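EmGH1 (Erythrobacter marinus, PDB 5Z87) probably hydrolyses beta-glucosides as a family 3 glycoside hydrolase, releasing glucose from the non-reducing ends of its substrates. Local coordinates at residues S40-P43 with A44-A47; G198-P201 with H202-T205; L420-G424 with N425-L429. All blocks are in the same frame, centred on the assembly; numbering follows the deposited sequence.

Contact 1 of 3, residues S40-P43 with A44-A47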
loop_
_atom_site.group_PDB
_atom_site.type_symbol
_atom_site.label_atom_id
_atom_site.label_comp_id
_atom_site.label_asym_id
_atom_site.label_seq_id
_atom_site.Cartn_x
_atom_site.Cartn_y
_atom_site.Cartn_z
ATOM N N SER A 40 -7.020 49.045 -16.811
ATOM C CA SER A 40 -5.781 49.288 -16.091
ATOM C C SER A 40 -5.851 48.810 -14.649
ATOM O O SER A 40 -4.817 48.779 -13.972
ATOM C CB SER A 40 -5.434 50.780 -16.128
ATOM O OG SER A 40 -6.223 51.504 -15.195
ATOM N N LEU A 41 -7.036 48.448 -14.164
ATOM C CA LEU A 41 -7.175 47.893 -12.827
ATOM C C LEU A 41 -6.754 46.422 -12.800
ATOM O O LEU A 41 -6.737 45.727 -13.824
ATOM C CB LEU A 41 -8.616 48.013 -12.344
ATOM C CG LEU A 41 -8.992 49.001 -11.244
ATOM C CD1 LEU A 41 -10.425 48.728 -10.804
ATOM C CD2 LEU A 41 -8.038 48.907 -10.071
ATOM N N SER A 42 -6.433 45.946 -11.597
ATOM C CA SER A 42 -6.045 44.556 -11.420
ATOM C C SER A 42 -7.264 43.646 -11.557
ATOM O O SER A 42 -8.394 44.064 -11.282
ATOM C CB SER A 42 -5.405 44.339 -10.049
ATOM O OG SER A 42 -6.407 44.281 -9.052
ATOM N N PRO A 43 -7.058 42.398 -11.996
ATOM C CA PRO A 43 -8.192 41.461 -12.108
ATOM C C PRO A 43 -8.995 41.335 -10.835
ATOM O O PRO A 43 -10.232 41.282 -10.884
ATOM C CB PRO A 43 -7.507 40.138 -12.480
ATOM C CG PRO A 43 -6.310 40.568 -13.273
ATOM C CD PRO A 43 -5.841 41.875 -12.641
ATOM N N ALA A 44 -8.315 41.289 -9.686
ATOM C CA ALA A 44 -9.002 41.167 -8.406
ATOM C C ALA A 44 -9.885 42.382 -8.134
ATOM O O ALA A 44 -11.022 42.247 -7.675
ATOM C CB ALA A 44 -7.969 40.984 -7.287
ATOM N N ARG A 45 -9.382 43.581 -8.421
ATOM C CA ARG A 45 -10.178 44.775 -8.168
ATOM C C ARG A 45 -11.327 44.893 -9.161
ATOM O O ARG A 45 -12.440 45.273 -8.780
ATOM C CB ARG A 45 -9.273 46.005 -8.172
ATOM C CG ARG A 45 -8.361 46.003 -6.931
ATOM C CD ARG A 45 -7.323 47.115 -6.921
ATOM N NE ARG A 45 -7.927 48.419 -6.657
ATOM C CZ ARG A 45 -7.271 49.572 -6.735
ATOM N NH1 ARG A 45 -5.985 49.583 -7.069
ATOM N NH2 ARG A 45 -7.902 50.711 -6.487
ATOM N N ARG A 46 -11.110 44.504 -10.421
ATOM C CA ARG A 46 -12.222 44.497 -11.365
ATOM C C ARG A 46 -13.274 43.478 -10.959
ATOM O O ARG A 46 -14.475 43.719 -11.131
ATOM C CB ARG A 46 -11.727 44.239 -12.790
ATOM C CG ARG A 46 -10.785 45.326 -13.302
ATOM C CD ARG A 46 -10.184 44.977 -14.653
ATOM N NE ARG A 46 -11.214 44.942 -15.685
ATOM C CZ ARG A 46 -10.991 44.631 -16.957
ATOM N NH1 ARG A 46 -9.769 44.316 -17.366
ATOM N NH2 ARG A 46 -12.000 44.625 -17.818
ATOM N N ALA A 47 -12.852 42.340 -10.395
ATOM C CA ALA A 47 -13.822 41.308 -10.011
ATOM C C ALA A 47 -14.668 41.751 -8.823
ATOM O O ALA A 47 -15.882 41.523 -8.797
ATOM C CB ALA A 47 -13.114 39.986 -9.691
#
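S42 and R45 carry the polar side of this local contact, in which OG of S42 accepts the backbone N-H of R45 at 3.1 Å. With OG set between the backbone N and the carbonyl carbon (chi1 78°), the hydroxyl faces the first turn of helix 43-51 and also lies against CG of R45, 3.4 Å away. Main-chain bonds complete the helix start: R46 N donates to S42 O at 2.9 Å, and A47 N reaches P43 O at the same 2.9 Å.

The nonpolar contacts run through L41. Its CD2 sits over one face of the R45 guanidinium, offset toward the rim and 3.5 Å from CZ of R45, the two side chains crossing at about a right angle. Nearer the backbone, CB of L41 meets CG of R46 at 3.6 Å.

The charged ends are held by residues beyond the contact. R45 NH2 forms a salt bridge with D34 and R46 NH1 one with D387, while P43 and A47 rest on helix 366-382.

Serine at the N-cap followed by proline, which has no N-H to satisfy in the first turn, is a classic helix start; L41 and R46 occupy the two positions of a hydrophobic staple, which the contact only resembles, since the methylenes of R46 stand in for the usual nonpolar residue.

Contact 2 of 3, residues G198-P201 with H202-T205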
loop_
_atom_site.group_PDB
_atom_site.type_symbol
_atom_site.label_atom_id
_atom_site.label_comp_id
_atom_site.label_asym_id
_atom_site.label_seq_id
_atom_site.Cartn_x
_atom_site.Cartn_y
_atom_site.Cartn_z
ATOM N N GLY A 198 6.069 11.125 -13.024
ATOM C CA GLY A 198 6.893 10.143 -12.365
ATOM C C GLY A 198 6.672 10.103 -10.870
ATOM O O GLY A 198 5.671 10.594 -10.341
ATOM N N GLU A 199 7.643 9.504 -10.181
ATOM C CA GLU A 199 7.576 9.305 -8.743
ATOM C C GLU A 199 8.314 10.375 -7.939
ATOM O O GLU A 199 8.131 10.446 -6.721
ATOM C CB GLU A 199 8.151 7.917 -8.386
ATOM C CG GLU A 199 9.685 7.804 -8.488
ATOM C CD GLU A 199 10.204 6.360 -8.332
ATOM O OE1 GLU A 199 9.489 5.419 -8.744
ATOM O OE2 GLU A 199 11.331 6.176 -7.806
ATOM N N ASP A 200 9.144 11.169 -8.560
ATOM C CA ASP A 200 10.022 12.004 -7.740
ATOM C C ASP A 200 9.412 13.383 -7.501
ATOM O O ASP A 200 9.017 14.051 -8.464
ATOM C CB ASP A 200 11.373 12.178 -8.399
ATOM C CG ASP A 200 12.281 13.066 -7.590
ATOM O OD1 ASP A 200 12.529 12.731 -6.413
ATOM O OD2 ASP A 200 12.735 14.096 -8.119
ATOM N N PRO A 201 9.360 13.851 -6.244
ATOM C CA PRO A 201 8.792 15.189 -5.990
ATOM C C PRO A 201 9.545 16.307 -6.684
ATOM O O PRO A 201 8.909 17.235 -7.211
ATOM C CB PRO A 201 8.856 15.308 -4.463
ATOM C CG PRO A 201 8.799 13.870 -3.976
ATOM C CD PRO A 201 9.649 13.130 -4.989
ATOM N N HIS A 202 10.878 16.242 -6.735
ATOM C CA HIS A 202 11.617 17.327 -7.381
ATOM C C HIS A 202 11.328 17.388 -8.878
ATOM O O HIS A 202 11.098 18.473 -9.425
ATOM C CB HIS A 202 13.118 17.181 -7.135
ATOM C CG HIS A 202 13.943 18.199 -7.858
ATOM N ND1 HIS A 202 14.122 19.483 -7.387
ATOM C CD2 HIS A 202 14.616 18.131 -9.034
ATOM C CE1 HIS A 202 14.883 20.158 -8.230
ATOM N NE2 HIS A 202 15.199 19.361 -9.237
ATOM N N VAL A 203 11.327 16.234 -9.551
ATOM C CA VAL A 203 11.052 16.197 -10.985
ATOM C C VAL A 203 9.644 16.706 -11.275
ATOM O O VAL A 203 9.435 17.523 -12.183
ATOM C CB VAL A 203 11.264 14.773 -11.541
ATOM C CG1 VAL A 203 10.523 14.598 -12.865
ATOM C CG2 VAL A 203 12.764 14.468 -11.696
ATOM N N VAL A 204 8.653 16.226 -10.518
ATOM C CA VAL A 204 7.278 16.647 -10.772
ATOM C C VAL A 204 7.109 18.133 -10.467
ATOM O O VAL A 204 6.361 18.835 -11.157
ATOM C CB VAL A 204 6.297 15.775 -9.963
ATOM C CG1 VAL A 204 4.880 16.275 -10.109
ATOM C CG2 VAL A 204 6.370 14.339 -10.418
ATOM N N THR A 205 7.839 18.640 -9.473
ATOM C CA THR A 205 7.794 20.060 -9.134
ATOM C C THR A 205 8.421 20.904 -10.235
ATOM O O THR A 205 7.860 21.925 -10.654
ATOM C CB THR A 205 8.504 20.286 -7.798
ATOM O OG1 THR A 205 7.730 19.678 -6.759
ATOM C CG2 THR A 205 8.687 21.774 -7.499
HETATM O O HOH W 1 12.739 14.774 -4.807
#
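The N-cap of helix 201-216 is formed by D200, whose OD2 accepts the backbone N-H of V203 at 2.9 Å, meeting it from above the carboxylate plane. CG of D200 lies anti to the backbone N (chi1 178°), which swings the carboxylate across the helix end; OD2 also packs on CB of H202, 3.3 Å away. OD1 takes a bond from a water at 2.6 Å, which in turn accepts the N-H of H202 at 3.1 Å. Y640 also holds OD1, so both oxygens are engaged and the carboxylate is fixed in rotation.

At the next residue, P201 O is gripped twice by T205, through N at 2.9 Å and OG1 at 2.8 Å, from opposite faces of the carbonyl plane. V204 N bonds to D200 O, and CG2 of V204 meets G198 O at 3.8 Å; a CB on G198 would jam against the preceding carbonyl O. M725, from strand 724-733 of the fibronectin type III-like domain, touches D200 and V203, so the cap lies where that domain meets the barrel.

An aspartate cap with first-turn proline thus starts a helix after strand 176-177 in the TIM-barrel-type N-terminal domain of family 3 hydrolases.

Contact 3 of 3, residues L420-G424 with N425-L429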
loop_
_atom_site.group_PDB
_atom_site.type_symbol
_atom_site.label_atom_id
_atom_site.label_comp_id
_atom_site.label_asym_id
_atom_site.label_seq_id
_atom_site.Cartn_x
_atom_site.Cartn_y
_atom_site.Cartn_z
ATOM N N LEU A 420 17.204 1.392 -22.350
ATOM C CA LEU A 420 17.160 0.634 -21.101
ATOM C C LEU A 420 18.367 -0.286 -20.957
ATOM O O LEU A 420 18.980 -0.351 -19.885
ATOM C CB LEU A 420 15.873 -0.190 -21.012
ATOM C CG LEU A 420 14.541 0.526 -20.797
ATOM C CD1 LEU A 420 13.432 -0.497 -20.708
ATOM C CD2 LEU A 420 14.572 1.385 -19.544
ATOM N N GLN A 421 18.697 -1.034 -22.015
ATOM C CA GLN A 421 19.865 -1.906 -22.012
ATOM C C GLN A 421 20.370 -2.087 -23.439
ATOM O O GLN A 421 19.596 -2.049 -24.401
ATOM C CB GLN A 421 19.564 -3.272 -21.384
ATOM C CG GLN A 421 18.410 -4.010 -22.004
ATOM C CD GLN A 421 17.889 -5.101 -21.090
ATOM O OE1 GLN A 421 17.500 -4.831 -19.963
ATOM N NE2 GLN A 421 17.890 -6.341 -21.569
ATOM N N ASN A 422 21.679 -2.291 -23.560
ATOM C CA ASN A 422 22.325 -2.415 -24.849
ATOM C C ASN A 422 23.427 -3.470 -24.757
ATOM O O ASN A 422 24.592 -3.211 -25.035
ATOM C CB ASN A 422 22.887 -1.071 -25.304
ATOM C CG ASN A 422 23.179 -1.043 -26.798
ATOM O OD1 ASN A 422 22.657 -1.862 -27.557
ATOM N ND2 ASN A 422 24.015 -0.107 -27.222
ATOM N N GLU A 423 23.050 -4.683 -24.353
ATOM C CA GLU A 423 24.031 -5.737 -24.097
ATOM C C GLU A 423 24.806 -6.076 -25.374
ATOM O O GLU A 423 24.212 -6.411 -26.405
ATOM C CB GLU A 423 23.325 -6.978 -23.548
ATOM C CG GLU A 423 23.168 -7.010 -22.029
ATOM C CD GLU A 423 22.132 -8.031 -21.571
ATOM O OE1 GLU A 423 22.062 -9.124 -22.184
ATOM O OE2 GLU A 423 21.391 -7.743 -20.602
ATOM N N GLY A 424 26.135 -5.972 -25.307
ATOM C CA GLY A 424 26.973 -6.226 -26.462
ATOM C C GLY A 424 26.926 -5.166 -27.540
ATOM O O GLY A 424 27.429 -5.405 -28.640
ATOM N N ASN A 425 26.319 -4.011 -27.268
ATOM C CA ASN A 425 26.347 -2.873 -28.184
ATOM C C ASN A 425 25.691 -3.212 -29.525
ATOM O O ASN A 425 26.183 -2.854 -30.598
ATOM C CB ASN A 425 27.775 -2.365 -28.371
ATOM C CG ASN A 425 28.288 -1.626 -27.144
ATOM O OD1 ASN A 425 27.942 -0.463 -26.911
ATOM N ND2 ASN A 425 29.112 -2.299 -26.350
ATOM N N VAL A 426 24.556 -3.905 -29.453
ATOM C CA VAL A 426 23.754 -4.165 -30.644
ATOM C C VAL A 426 23.339 -2.862 -31.313
ATOM O O VAL A 426 23.272 -2.778 -32.544
ATOM C CB VAL A 426 22.537 -5.022 -30.272
ATOM C CG1 VAL A 426 21.631 -5.186 -31.461
ATOM C CG2 VAL A 426 23.012 -6.366 -29.757
ATOM N N LEU A 427 23.063 -1.783 -30.491
ATOM C CA LEU A 427 22.708 -0.481 -31.039
ATOM C C LEU A 427 23.884 0.485 -30.961
ATOM O O LEU A 427 24.719 0.394 -30.059
ATOM C CB LEU A 427 21.512 0.115 -30.288
ATOM C CG LEU A 427 20.242 -0.721 -30.390
ATOM C CD1 LEU A 427 19.143 -0.101 -29.550
ATOM C CD2 LEU A 427 19.813 -0.858 -31.856
ATOM N N PRO A 428 24.001 1.424 -31.906
ATOM C CA PRO A 428 23.108 1.625 -33.051
ATOM C C PRO A 428 23.309 0.623 -34.188
ATOM O O PRO A 428 24.437 0.220 -34.482
ATOM C CB PRO A 428 23.483 3.023 -33.522
ATOM C CG PRO A 428 24.925 3.143 -33.176
ATOM C CD PRO A 428 25.065 2.439 -31.857
ATOM N N LEU A 429 22.209 0.227 -34.819
ATOM C CA LEU A 429 22.268 -0.409 -36.122
ATOM C C LEU A 429 23.025 0.477 -37.116
ATOM O O LEU A 429 23.108 1.699 -36.966
ATOM C CB LEU A 429 20.857 -0.666 -36.636
ATOM C CG LEU A 429 19.890 -1.341 -35.668
ATOM C CD1 LEU A 429 18.545 -1.547 -36.348
ATOM C CD2 LEU A 429 20.457 -2.657 -35.179
#
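The chain reverses at N422-N425 through a type II beta turn, closed by N425 N donating to N422 O at 2.9 Å, with G424 at the third position where a positive phi favours glycine and N425 following it with positive phi as well.

The side chain that carries the contact is N422. CG stands anti to the backbone N (chi1 -162°), and this carries the amide across the turn to the backbone of L427, where both of its ends are used. OD1 accepts L427 N at 3.0 Å, in the carbonyl plane and on a lone pair, while ND2 donates to L427 O at 3.0 Å along a nearly straight path of 171°. The L427 oxygen lies almost in the amide plane of N422, although the donor is tilted from the plane of the L427 carbonyl. The amide therefore pairs with the N-H and C=O of one residue, as a neighbouring strand might, and the two bonds together hold it flat against rotation. Replacing N422 with an alanine removes the amide, and L427 N and L427 O would probably both lose the mates described here, leaving 425-429 less firmly held to the turn.

Beside the amide, CB of L427 comes within 3.6 Å of OD1 of N422. Separately, over the turn itself, CG2 of V426 lies 3.6 Å from E423 O.

Among its neighbours, the contact ends strand 418-422, an edge strand, within this chain, of the mixed sheet of the C-terminal domain, running antiparallel to strand 596-601. N422 rests on A596 of that strand, while V426 and L427 tuck against V576 of strand 574-580.

How the contacts relate
All three contacts are local and rest on one polar side chain bonding to backbone atoms a few residues ahead. Contacts 1 and 2 share a plan, a cap followed by proline at a helix start, but a serine serves in the first and an aspartate, with a water, in the second. Contact 3 ends a strand instead, and its neutral amide both donates and accepts. Contacts 1 and 2 are partly buried, with three and four of seven touching residues buried; contact 3 is a surface turn. Contact 2 lies nearest the chain centre, about 11 Å from it. No element is shared: contacts 1 and 3 lie on opposite sides of the centre, their centres about 59 Å apart.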